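Local coordinates for protein 3-dehydroshikimate dehydratase (Pseudomonas putida, PDB 5HMQ) that catalyses the metal-dependent dehydration of 3-dehydroshikimate to protocatechuate, a step in quinate and shikimate breakdown, and carries a dioxygenase-like C-terminal domain without detected dioxygenase activity, at residues D444-L450 and R496-S502; L455-V459 and S485-R489; A359-S363 and F594-F598; A470-V474 and G611-A615; P291-Y295 and L465-A469. One frame throughout, in Å; residues are numbered along the deposited sequence.

Contact 1: residues D444-L450 and R496-S502. With MG (magnesium ion), chain L.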
# COMPACT_ATOMS: atom_id res chain seq x y z
N ASP C 444 -30.37 4.53 1.66
CA ASP C 444 -30.19 4.37 3.09
C ASP C 444 -28.71 4.35 3.47
O ASP C 444 -28.31 5.00 4.43
CB ASP C 444 -30.87 3.09 3.57
CG ASP C 444 -30.62 2.81 5.03
OD1 ASP C 444 -31.37 3.34 5.88
OD2 ASP C 444 -29.66 2.07 5.34
N HIS C 445 -27.90 3.60 2.73
CA HIS C 445 -26.46 3.59 2.97
C HIS C 445 -25.76 3.13 1.70
O HIS C 445 -26.36 2.53 0.81
CB HIS C 445 -26.08 2.70 4.16
CG HIS C 445 -26.44 1.26 3.99
ND1 HIS C 445 -27.60 0.71 4.50
CD2 HIS C 445 -25.78 0.24 3.38
CE1 HIS C 445 -27.64 -0.58 4.21
NE2 HIS C 445 -26.55 -0.89 3.53
N MSE C 446 -24.47 3.44 1.64
CA MSE C 446 -23.65 3.06 0.50
C MSE C 446 -22.27 2.65 0.98
O MSE C 446 -21.57 3.42 1.65
CB MSE C 446 -23.56 4.20 -0.51
CG MSE C 446 -22.84 3.82 -1.79
SE MSE C 446 -23.01 5.18 -3.18
CE MSE C 446 -22.15 6.67 -2.26
N ALA C 447 -21.88 1.42 0.65
CA ALA C 447 -20.62 0.84 1.12
C ALA C 447 -19.52 1.04 0.08
O ALA C 447 -19.77 0.95 -1.12
CB ALA C 447 -20.79 -0.65 1.42
N LEU C 448 -18.31 1.30 0.57
CA LEU C 448 -17.14 1.39 -0.28
C LEU C 448 -16.20 0.23 0.01
O LEU C 448 -16.04 -0.17 1.17
CB LEU C 448 -16.40 2.72 -0.06
CG LEU C 448 -17.20 4.02 -0.18
CD1 LEU C 448 -16.26 5.22 -0.01
CD2 LEU C 448 -18.00 4.09 -1.49
N ALA C 449 -15.58 -0.30 -1.04
CA ALA C 449 -14.50 -1.26 -0.90
C ALA C 449 -13.19 -0.53 -1.19
O ALA C 449 -12.99 -0.04 -2.30
CB ALA C 449 -14.69 -2.45 -1.85
N LEU C 450 -12.32 -0.44 -0.18
CA LEU C 450 -11.12 0.36 -0.29
C LEU C 450 -9.87 -0.48 -0.04
O LEU C 450 -9.94 -1.48 0.67
CB LEU C 450 -11.15 1.53 0.70
CG LEU C 450 -12.29 2.54 0.56
CD1 LEU C 450 -12.31 3.51 1.73
CD2 LEU C 450 -12.18 3.28 -0.76
N ARG C 496 -24.74 7.45 5.38
CA ARG C 496 -24.11 6.31 6.03
C ARG C 496 -23.19 5.64 5.03
O ARG C 496 -23.60 5.37 3.89
CB ARG C 496 -25.13 5.30 6.58
CG ARG C 496 -26.16 5.89 7.53
CD ARG C 496 -26.99 4.79 8.18
NE ARG C 496 -26.24 3.96 9.11
CZ ARG C 496 -26.78 3.10 9.96
NH1 ARG C 496 -28.10 2.97 10.00
NH2 ARG C 496 -26.02 2.38 10.77
N LEU C 497 -21.97 5.34 5.45
CA LEU C 497 -20.90 4.93 4.55
C LEU C 497 -20.10 3.81 5.19
O LEU C 497 -19.05 4.04 5.79
CB LEU C 497 -20.00 6.12 4.20
CG LEU C 497 -19.11 6.05 2.96
CD1 LEU C 497 -19.91 6.41 1.72
CD2 LEU C 497 -17.93 6.99 3.14
N PRO C 498 -20.58 2.57 5.09
CA PRO C 498 -19.76 1.43 5.51
C PRO C 498 -18.57 1.27 4.57
O PRO C 498 -18.61 1.66 3.40
CB PRO C 498 -20.71 0.24 5.43
CG PRO C 498 -21.83 0.68 4.56
CD PRO C 498 -21.95 2.16 4.72
N LEU C 499 -17.49 0.72 5.12
CA LEU C 499 -16.21 0.66 4.42
C LEU C 499 -15.64 -0.74 4.54
O LEU C 499 -15.39 -1.22 5.65
CB LEU C 499 -15.25 1.71 4.98
CG LEU C 499 -15.77 3.15 4.92
CD1 LEU C 499 -15.01 4.05 5.87
CD2 LEU C 499 -15.70 3.69 3.50
N ASN C 500 -15.42 -1.38 3.40
CA ASN C 500 -14.85 -2.72 3.32
C ASN C 500 -13.46 -2.66 2.71
O ASN C 500 -13.04 -1.64 2.14
CB ASN C 500 -15.75 -3.65 2.49
CG ASN C 500 -17.14 -3.79 3.08
OD1 ASN C 500 -17.41 -4.70 3.87
ND2 ASN C 500 -18.04 -2.90 2.69
N ILE C 501 -12.73 -3.76 2.85
CA ILE C 501 -11.36 -3.87 2.37
C ILE C 501 -11.38 -4.59 1.03
O ILE C 501 -11.87 -5.72 0.92
CB ILE C 501 -10.47 -4.61 3.38
CG1 ILE C 501 -10.41 -3.82 4.69
CG2 ILE C 501 -9.08 -4.81 2.81
CD1 ILE C 501 -9.61 -4.50 5.78
N SER C 502 -10.86 -3.93 -0.00
CA SER C 502 -10.74 -4.54 -1.31
C SER C 502 -9.62 -5.58 -1.32
O SER C 502 -8.73 -5.59 -0.46
CB SER C 502 -10.43 -3.49 -2.38
OG SER C 502 -11.48 -2.55 -2.49
MG MG L . -25.84 -2.95 3.35
O HOH W 1 -30.28 4.86 8.32
O HOH W 2 -24.03 -2.51 4.82
O HOH W 3 -27.12 -3.49 4.89
O HOH W 4 -25.13 -4.89 3.41
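Strands 444-450 and 496-501 run parallel, axes 4.4 Å apart and 26° from aligned, and five backbone hydrogen bonds join them, from Met446 N to Arg496 O (3.1 Å) through to Ser502 N and Leu450 O (2.7 Å). Pro498 has no N-H to give but accepts from Leu448 N, and its CG rests 3.6 Å from Ala447 CB, a methyl small enough to let the ring so near. On the face turned to helix 455-465, Leu499 CD2 fits against both Leu448 CB and Leu450 CD1, each at 3.8 Å; branched apolar chains suit this layer. Ala447 and Pro498 share the other face with His445. A chi1 of 61° tucks the His445 ring back over its own backbone, where NE2 can bind the magnesium ion at 2.2 Å. ND1 donates in the ring plane to the anti lone pair of Asp444 OD2 (2.6 Å), a carboxylate also salt-bridged to Arg605. His523 and Glu601 are the other protein ligands, and three waters fill the rest of this metal site in a vicinal-oxygen-chelate (VOC) fold. With both ring nitrogens engaged, His445 cannot easily rotate, and the carboxylate probably makes NE2 a stronger electron donor to the metal.

Contact 2: residues L455-V459 and S485-R489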
# COMPACT_ATOMS: atom_id res chain seq x y z
N LEU C 455 -7.41 3.05 3.77
CA LEU C 455 -8.69 3.19 4.46
C LEU C 455 -8.62 4.22 5.57
O LEU C 455 -9.54 5.04 5.72
CB LEU C 455 -9.13 1.84 5.04
CG LEU C 455 -10.33 1.86 5.99
CD1 LEU C 455 -11.66 2.09 5.26
CD2 LEU C 455 -10.36 0.56 6.76
N ASP C 456 -7.54 4.22 6.35
CA ASP C 456 -7.40 5.22 7.41
C ASP C 456 -7.39 6.63 6.85
O ASP C 456 -7.92 7.55 7.48
CB ASP C 456 -6.13 4.94 8.24
CG ASP C 456 -6.27 3.70 9.10
OD1 ASP C 456 -7.41 3.29 9.39
OD2 ASP C 456 -5.23 3.15 9.52
N SER C 457 -6.79 6.82 5.68
CA SER C 457 -6.81 8.14 5.05
C SER C 457 -8.23 8.55 4.67
O SER C 457 -8.62 9.71 4.85
CB SER C 457 -5.90 8.14 3.82
OG SER C 457 -5.69 9.46 3.35
N TRP C 458 -9.02 7.61 4.14
CA TRP C 458 -10.42 7.90 3.84
C TRP C 458 -11.21 8.20 5.11
O TRP C 458 -12.08 9.07 5.11
CB TRP C 458 -11.06 6.74 3.08
CG TRP C 458 -10.79 6.73 1.60
CD1 TRP C 458 -9.66 6.30 0.98
CD2 TRP C 458 -11.69 7.17 0.57
NE1 TRP C 458 -9.79 6.45 -0.39
CE2 TRP C 458 -11.03 6.98 -0.66
CE3 TRP C 458 -12.98 7.70 0.57
CZ2 TRP C 458 -11.62 7.30 -1.88
CZ3 TRP C 458 -13.56 8.03 -0.65
CH2 TRP C 458 -12.88 7.82 -1.85
N VAL C 459 -10.93 7.46 6.18
CA VAL C 459 -11.64 7.68 7.44
C VAL C 459 -11.40 9.10 7.93
O VAL C 459 -12.35 9.83 8.28
CB VAL C 459 -11.21 6.64 8.49
CG1 VAL C 459 -11.74 7.03 9.87
CG2 VAL C 459 -11.70 5.26 8.10
N SER C 485 -16.88 -4.86 11.33
CA SER C 485 -17.05 -4.17 10.05
C SER C 485 -17.17 -2.67 10.31
O SER C 485 -18.05 -2.25 11.06
CB SER C 485 -18.27 -4.70 9.29
OG SER C 485 -19.46 -4.54 10.03
N ARG C 486 -16.29 -1.88 9.70
CA ARG C 486 -16.26 -0.44 9.97
C ARG C 486 -17.22 0.32 9.07
O ARG C 486 -17.48 -0.06 7.93
CB ARG C 486 -14.87 0.18 9.82
CG ARG C 486 -13.77 -0.33 10.72
CD ARG C 486 -12.72 0.78 10.84
NE ARG C 486 -11.35 0.36 10.55
CZ ARG C 486 -10.32 1.20 10.51
NH1 ARG C 486 -10.52 2.49 10.74
NH2 ARG C 486 -9.10 0.76 10.23
N ALA C 487 -17.74 1.42 9.61
CA ALA C 487 -18.66 2.28 8.89
C ALA C 487 -18.58 3.69 9.47
O ALA C 487 -18.18 3.88 10.62
CB ALA C 487 -20.11 1.76 8.97
N LEU C 488 -18.94 4.67 8.65
CA LEU C 488 -19.04 6.05 9.08
C LEU C 488 -20.48 6.54 8.89
O LEU C 488 -21.31 5.89 8.25
CB LEU C 488 -18.06 6.95 8.32
CG LEU C 488 -16.58 6.59 8.50
CD1 LEU C 488 -15.72 7.41 7.53
CD2 LEU C 488 -16.12 6.78 9.96
N ARG C 489 -20.75 7.71 9.46
CA ARG C 489 -22.12 8.19 9.59
C ARG C 489 -22.10 9.69 9.78
O ARG C 489 -21.34 10.20 10.60
CB ARG C 489 -22.80 7.49 10.78
CG ARG C 489 -24.23 7.90 11.07
CD ARG C 489 -24.61 7.49 12.49
NE ARG C 489 -26.04 7.60 12.76
CZ ARG C 489 -26.63 8.69 13.24
NH1 ARG C 489 -25.92 9.78 13.49
NH2 ARG C 489 -27.94 8.69 13.46
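Helix 455-459 runs over strand 485-489 with its axis 10.9 Å away and the two directions 23° apart, and Val459 and Leu488 are the residues whose backbones come nearest. Between helix and strand lie side chains from alternate strand positions: Arg486 and Leu488 point at the helix, while Ala487 faces the other side of the sheet. Arg486 reaches across with a chain bent at chi3 (-128°), which brings its guanidinium up to the first turn of the helix. There NH2 donates to the syn lone pair of Asp456 OD1 at 3.2 Å, forming a salt bridge, while NH1 adds a weak bond to the same oxygen at 3.5 Å. Carboxylate and guanidinium are turned 45° against each other, so the pair is not the flat, two-oxygen bridge. Leu455 lays its CD2 over one guanidinium face, 3.7 Å from Arg486 NH2. Val459 CG2 adds a looser contact with Arg486 NH1 at 4.0 Å. Farther along the strand, Leu488 CD1 meets Val459 CA at 4.1 Å, and Leu499 of the next strand fills in beside Leu455 and Leu488. This is the helix-on-sheet packing of a glyoxalase-type beta-alpha-beta-beta-beta module: leucines and a valine line the layer, and one long arginine, with the largest share of the contact, bridges to the helix. The other oxygen of Asp456, OD2, makes a salt bridge with Arg505 of the second subunit. One buried carboxylate is thus shared between two arginines, whose charges should help keep it ionised, and it links the packing of the module to the dimer interface.

Contact 3: residues A359-S363 and F594-F598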
# COMPACT_ATOMS: atom_id res chain seq x y z
N ALA C 359 -10.49 4.61 -16.71
CA ALA C 359 -9.57 4.28 -15.64
C ALA C 359 -10.10 3.20 -14.70
O ALA C 359 -9.30 2.50 -14.07
CB ALA C 359 -9.23 5.54 -14.84
N HIS C 360 -11.42 3.09 -14.55
CA HIS C 360 -12.00 2.18 -13.57
C HIS C 360 -13.08 1.24 -14.11
O HIS C 360 -13.41 0.27 -13.43
CB HIS C 360 -12.62 2.96 -12.40
CG HIS C 360 -11.64 3.82 -11.65
ND1 HIS C 360 -11.52 5.17 -11.88
CD2 HIS C 360 -10.75 3.52 -10.68
CE1 HIS C 360 -10.59 5.67 -11.08
NE2 HIS C 360 -10.11 4.68 -10.34
N GLY C 361 -13.61 1.49 -15.31
CA GLY C 361 -14.76 0.76 -15.80
C GLY C 361 -16.04 1.41 -15.31
O GLY C 361 -16.04 2.55 -14.84
N PRO C 362 -17.16 0.69 -15.40
CA PRO C 362 -18.42 1.22 -14.86
C PRO C 362 -18.32 1.39 -13.36
O PRO C 362 -18.05 0.44 -12.63
CB PRO C 362 -19.45 0.16 -15.26
CG PRO C 362 -18.67 -1.08 -15.49
CD PRO C 362 -17.32 -0.66 -15.98
N SER C 363 -18.54 2.62 -12.89
CA SER C 363 -18.20 2.96 -11.52
C SER C 363 -18.91 4.24 -11.13
O SER C 363 -19.43 4.98 -11.97
CB SER C 363 -16.69 3.11 -11.36
OG SER C 363 -16.18 4.02 -12.32
N PHE C 594 -23.44 -6.17 -10.38
CA PHE C 594 -23.55 -5.66 -11.74
C PHE C 594 -22.18 -5.76 -12.41
O PHE C 594 -21.28 -4.96 -12.12
CB PHE C 594 -24.06 -4.22 -11.74
CG PHE C 594 -24.01 -3.57 -13.10
CD1 PHE C 594 -25.01 -3.82 -14.04
CD2 PHE C 594 -22.98 -2.71 -13.44
CE1 PHE C 594 -24.97 -3.22 -15.28
CE2 PHE C 594 -22.94 -2.11 -14.69
CZ PHE C 594 -23.94 -2.36 -15.61
N GLU C 595 -22.04 -6.73 -13.31
CA GLU C 595 -20.81 -6.95 -14.07
C GLU C 595 -19.58 -6.96 -13.16
O GLU C 595 -18.59 -6.26 -13.39
CB GLU C 595 -20.67 -5.92 -15.19
CG GLU C 595 -21.81 -6.00 -16.19
CD GLU C 595 -21.58 -5.15 -17.41
OE1 GLU C 595 -20.45 -4.65 -17.60
OE2 GLU C 595 -22.54 -4.97 -18.19
N GLU C 596 -19.66 -7.77 -12.10
CA GLU C 596 -18.54 -8.09 -11.21
C GLU C 596 -18.02 -6.87 -10.45
O GLU C 596 -16.84 -6.81 -10.09
CB GLU C 596 -17.40 -8.76 -11.99
CG GLU C 596 -17.84 -9.92 -12.87
CD GLU C 596 -18.16 -11.19 -12.09
OE1 GLU C 596 -18.17 -11.14 -10.84
OE2 GLU C 596 -18.41 -12.23 -12.72
N ARG C 597 -18.89 -5.89 -10.19
CA ARG C 597 -18.51 -4.75 -9.36
C ARG C 597 -19.49 -4.59 -8.20
O ARG C 597 -19.57 -5.44 -7.32
CB ARG C 597 -18.46 -3.46 -10.18
CG ARG C 597 -18.10 -3.66 -11.62
CD ARG C 597 -16.79 -2.99 -11.97
NE ARG C 597 -16.39 -3.30 -13.34
CZ ARG C 597 -15.24 -2.92 -13.89
NH1 ARG C 597 -14.37 -2.21 -13.19
NH2 ARG C 597 -14.97 -3.25 -15.15
N PHE C 598 -20.24 -3.49 -8.22
CA PHE C 598 -21.20 -3.21 -7.17
C PHE C 598 -22.49 -4.00 -7.38
O PHE C 598 -22.86 -4.34 -8.51
CB PHE C 598 -21.52 -1.71 -7.13
CG PHE C 598 -21.80 -1.12 -8.48
CD1 PHE C 598 -23.08 -1.17 -9.03
CD2 PHE C 598 -20.80 -0.50 -9.21
CE1 PHE C 598 -23.34 -0.62 -10.27
CE2 PHE C 598 -21.05 0.05 -10.46
CZ PHE C 598 -22.32 -0.01 -10.99
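Pro362 and Arg597 meet at about a right angle, the proline ring edging over one face of the guanidinium. Pro362 CD stands 3.6 Å from Arg597 NH2, offset toward the rim of the group, and CG comes to 3.8 Å from NE. A bend at chi2 (-116°) brings the arginine across to the proline, and the cation then lies beside the turn that ends helix 352-360, its NH1 2.7 Å from His360 O. Gly361 CA lies over the same guanidinium face. This glycine is the first residue to leave the helix, and its positive phi of 86° is a conformation it adopts without strain. The charged end has its strongest partner elsewhere: NH2 makes a salt bridge with Glu206 of the second subunit, whereas NE, buried here, has no polar partner. The contact joins the two glyoxalase-type modules of the C-terminal domain, with the start of strand 363-371 in the first and the loop between strands 585-590 and 599-606 in the second. Two phenylalanines of that loop turn their edges to Pro362. Phe594 offers CE2 to Pro362 CB at 4.2 Å and lies among Val309 and Leu313 of helix 307-319, where a large apolar ring fits. Phe598, its ring folded over its own backbone (chi1 47°), brings CE2 to 3.7 Å from Pro362 O; the metal ligand His523 is about 6 Å away, side chain to side chain. The loop is tied by Phe594 N donating to Phe598 O at 2.7 Å, while Ser363 OG donates to Gly361 O at 2.9 Å, approaching from above the carbonyl plane.

Contact 4: residues A470-V474 and G611-A615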
# COMPACT_ATOMS: atom_id res chain seq x y z
N ALA C 470 -17.83 7.73 13.75
CA ALA C 470 -17.71 6.28 13.69
C ALA C 470 -19.06 5.60 13.89
O ALA C 470 -19.93 6.09 14.62
CB ALA C 470 -16.71 5.78 14.74
N ASP C 471 -19.24 4.46 13.21
CA ASP C 471 -20.50 3.72 13.25
C ASP C 471 -20.22 2.23 13.05
O ASP C 471 -20.77 1.58 12.15
CB ASP C 471 -21.47 4.27 12.21
CG ASP C 471 -22.86 3.67 12.33
OD1 ASP C 471 -23.29 3.37 13.47
OD2 ASP C 471 -23.52 3.48 11.29
N ASP C 472 -19.35 1.67 13.87
CA ASP C 472 -18.87 0.31 13.67
C ASP C 472 -19.76 -0.73 14.36
O ASP C 472 -20.54 -0.41 15.26
CB ASP C 472 -17.44 0.18 14.20
CG ASP C 472 -16.56 1.35 13.78
OD1 ASP C 472 -16.43 1.58 12.56
OD2 ASP C 472 -16.03 2.04 14.67
N GLU C 473 -19.61 -1.99 13.94
CA GLU C 473 -20.44 -3.11 14.38
C GLU C 473 -19.55 -4.30 14.69
O GLU C 473 -18.58 -4.55 13.96
CB GLU C 473 -21.46 -3.51 13.32
CG GLU C 473 -22.68 -2.63 13.22
CD GLU C 473 -23.72 -3.22 12.30
OE1 GLU C 473 -23.50 -4.35 11.81
OE2 GLU C 473 -24.76 -2.57 12.07
N VAL C 474 -19.84 -5.01 15.77
CA VAL C 474 -19.08 -6.21 16.13
C VAL C 474 -19.97 -7.43 15.93
O VAL C 474 -21.00 -7.59 16.60
CB VAL C 474 -18.51 -6.10 17.56
CG1 VAL C 474 -19.59 -6.11 18.66
CG2 VAL C 474 -17.46 -7.17 17.81
N GLY C 611 -29.11 -1.24 12.46
CA GLY C 611 -27.91 -1.86 11.95
C GLY C 611 -27.92 -2.05 10.45
O GLY C 611 -28.70 -1.43 9.71
N TYR C 612 -27.03 -2.93 9.98
CA TYR C 612 -26.89 -3.23 8.57
C TYR C 612 -27.18 -4.68 8.24
O TYR C 612 -27.03 -5.08 7.08
CB TYR C 612 -25.47 -2.90 8.07
CG TYR C 612 -25.06 -1.45 8.12
CD1 TYR C 612 -25.55 -0.54 7.19
CD2 TYR C 612 -24.13 -1.00 9.05
CE1 TYR C 612 -25.15 0.79 7.21
CE2 TYR C 612 -23.73 0.33 9.08
CZ TYR C 612 -24.25 1.22 8.16
OH TYR C 612 -23.85 2.54 8.18
N GLY C 613 -27.59 -5.49 9.22
CA GLY C 613 -27.78 -6.91 8.98
C GLY C 613 -26.48 -7.63 8.68
O GLY C 613 -26.46 -8.53 7.83
N ALA C 614 -25.39 -7.24 9.35
CA ALA C 614 -24.09 -7.85 9.11
C ALA C 614 -24.08 -9.34 9.43
O ALA C 614 -23.21 -10.06 8.92
CB ALA C 614 -23.01 -7.13 9.92
N ALA C 615 -25.01 -9.81 10.26
CA ALA C 615 -25.06 -11.23 10.60
C ALA C 615 -25.32 -12.11 9.38
O ALA C 615 -25.07 -13.32 9.45
CB ALA C 615 -26.14 -11.48 11.66
O HOH W 5 -25.88 -5.62 11.54
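Gly611 opens the contact by bringing its CA to 3.2 Å from Glu473 OE2, an approach made easy by the lack of a side chain. Next in line, Tyr612 gives its backbone N to that same oxygen in a weak, bent hydrogen bond (3.1 Å, 131° at the hydrogen). Its ring slants at 43° to the carboxylate, with CD2 3.5 Å from Glu473 OE2. At the far end of the ring, the hydroxyl OH lies 3.3 Å from Asp471 OD2, whose main partner is Arg496 in a salt bridge. Beyond the contact the ring makes an edge-to-face pair with the metal ligand His445. Gly613 turns the chain through a positive phi of 67°, which leads into the 3-10 turn at Ala614. There a water joins the segments: it donates to Glu473 OE1 at 2.7 Å and accepts from Ala614 N at 2.8 Å and, weakly, from Tyr612 N. The small CB of Ala614 fits 3.4 Å from Glu473 OE1. Glutamate suits this place because its chain, extended beyond CG, puts one oxygen by Tyr612 N and the other, through the water, in touch with Ala614 N. The carboxylate may thus help to satisfy N-H groups leading into the turn, while the tyrosine beside it lies close to the metal site.

Contact 5: residues P291-Y295 and L465-A469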
# COMPACT_ATOMS: atom_id res chain seq x y z
N PRO C 291 -17.93 25.13 11.14
CA PRO C 291 -18.63 23.87 11.41
C PRO C 291 -19.19 23.26 10.13
O PRO C 291 -19.49 23.96 9.16
CB PRO C 291 -19.76 24.29 12.36
CG PRO C 291 -19.27 25.56 12.99
CD PRO C 291 -18.48 26.25 11.92
N ALA C 292 -19.30 21.94 10.14
CA ALA C 292 -19.81 21.24 8.97
C ALA C 292 -21.27 21.60 8.71
O ALA C 292 -22.04 21.84 9.64
CB ALA C 292 -19.67 19.73 9.15
N SER C 293 -21.63 21.66 7.44
CA SER C 293 -23.02 21.86 7.07
C SER C 293 -23.86 20.65 7.46
O SER C 293 -23.37 19.52 7.53
CB SER C 293 -23.15 22.12 5.57
OG SER C 293 -24.50 22.07 5.16
N ALA C 294 -25.14 20.89 7.71
CA ALA C 294 -26.09 19.80 7.89
C ALA C 294 -26.40 19.15 6.54
O ALA C 294 -26.33 19.79 5.49
CB ALA C 294 -27.38 20.31 8.54
N TYR C 295 -26.74 17.87 6.59
CA TYR C 295 -26.98 17.09 5.38
C TYR C 295 -28.43 16.62 5.33
O TYR C 295 -29.08 16.44 6.37
CB TYR C 295 -26.05 15.88 5.31
CG TYR C 295 -24.60 16.23 5.49
CD1 TYR C 295 -23.90 16.93 4.52
CD2 TYR C 295 -23.92 15.85 6.64
CE1 TYR C 295 -22.58 17.26 4.68
CE2 TYR C 295 -22.59 16.17 6.82
CZ TYR C 295 -21.92 16.87 5.84
OH TYR C 295 -20.60 17.19 6.00
N LEU C 465 -13.23 16.64 7.08
CA LEU C 465 -13.83 17.57 6.12
C LEU C 465 -15.34 17.66 6.27
O LEU C 465 -15.92 18.73 6.06
CB LEU C 465 -13.48 17.16 4.69
CG LEU C 465 -12.15 17.68 4.12
CD1 LEU C 465 -10.97 16.91 4.68
CD2 LEU C 465 -12.16 17.64 2.60
N PHE C 466 -16.00 16.55 6.63
CA PHE C 466 -17.46 16.51 6.65
C PHE C 466 -18.03 16.16 8.02
O PHE C 466 -19.25 15.98 8.15
CB PHE C 466 -17.96 15.52 5.59
CG PHE C 466 -17.57 15.90 4.20
CD1 PHE C 466 -18.29 16.86 3.51
CD2 PHE C 466 -16.47 15.32 3.59
CE1 PHE C 466 -17.93 17.22 2.22
CE2 PHE C 466 -16.11 15.68 2.31
CZ PHE C 466 -16.84 16.63 1.62
N ASP C 467 -17.18 16.06 9.05
CA ASP C 467 -17.61 15.82 10.43
C ASP C 467 -18.46 14.56 10.55
O ASP C 467 -19.47 14.53 11.25
CB ASP C 467 -18.35 17.04 10.99
CG ASP C 467 -18.42 17.03 12.51
OD1 ASP C 467 -17.57 16.37 13.14
OD2 ASP C 467 -19.32 17.69 13.07
N PHE C 468 -18.06 13.51 9.84
CA PHE C 468 -18.67 12.20 10.05
C PHE C 468 -18.17 11.58 11.35
O PHE C 468 -17.14 11.97 11.91
CB PHE C 468 -18.36 11.27 8.87
CG PHE C 468 -19.21 11.52 7.66
CD1 PHE C 468 -19.83 12.74 7.45
CD2 PHE C 468 -19.39 10.51 6.72
CE1 PHE C 468 -20.61 12.96 6.33
CE2 PHE C 468 -20.17 10.73 5.59
CZ PHE C 468 -20.78 11.95 5.40
N ALA C 469 -18.92 10.60 11.84
CA ALA C 469 -18.60 9.92 13.08
C ALA C 469 -18.53 8.41 12.85
O ALA C 469 -19.09 7.89 11.88
CB ALA C 469 -19.63 10.23 14.18
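Tyr295 reaches out to Phe466 with its CG beside the backbone N (chi1 -51°), a setting that carries the hydroxyl to the backbone of the loop after helix 455-465. OH donates to Phe466 O at 2.8 Å; the angle at the oxygen is 109°, so the donor comes from the flank of the carbonyl, slightly out of its plane. The same hydroxyl lies 3.2 Å from Phe466 CB and stands at the edge of the Phe466 ring. Phe468 turns an edge toward the face of Tyr295 in an offset T-shaped pair, the ring centroids 5.9 Å apart and the planes at 81°, with Tyr295 CE2 and Phe468 CE1 3.8 Å from each other. Over the centre of one tyrosine face sits Ser293 O. Ala292, being small, brings its CB to 3.5 Å from Asp467 CB, where the backbone of Asp467 takes left-handed helical angles. Asp467 also touches Arg380 of helix 374-383. Tyrosine answers both demands of the place: a flat apolar face for Phe468 and a hydroxyl for the carbonyl of Phe466. One directional bond and aromatic packing thus join the start of strand 295-304 in the first glyoxalase-type module to a loop of the second.

How the contacts relate
Contact 2 is buried and contact 1 partly so; both lie in the second glyoxalase-type module, contact 1 within its sheet and contact 2 between that sheet and helix 455-465, and neighbouring strands 496-501 and 484-489 join them. Contact 4 sits at the surface, on edge strand 469-474 of the same sheet, yet Tyr612 reaches back to His445 and Arg496 of contact 1. Contacts 3 and 5 instead tie this module to the first at two places whose centres lie about 29 Å apart. Chemistry follows place: backbone bonds and metal ligation in contact 1, a charge in an apolar layer in contact 2, a carboxylate and a bridging water in contact 4, an arginine against proline in contact 3, aromatic rings in contact 5.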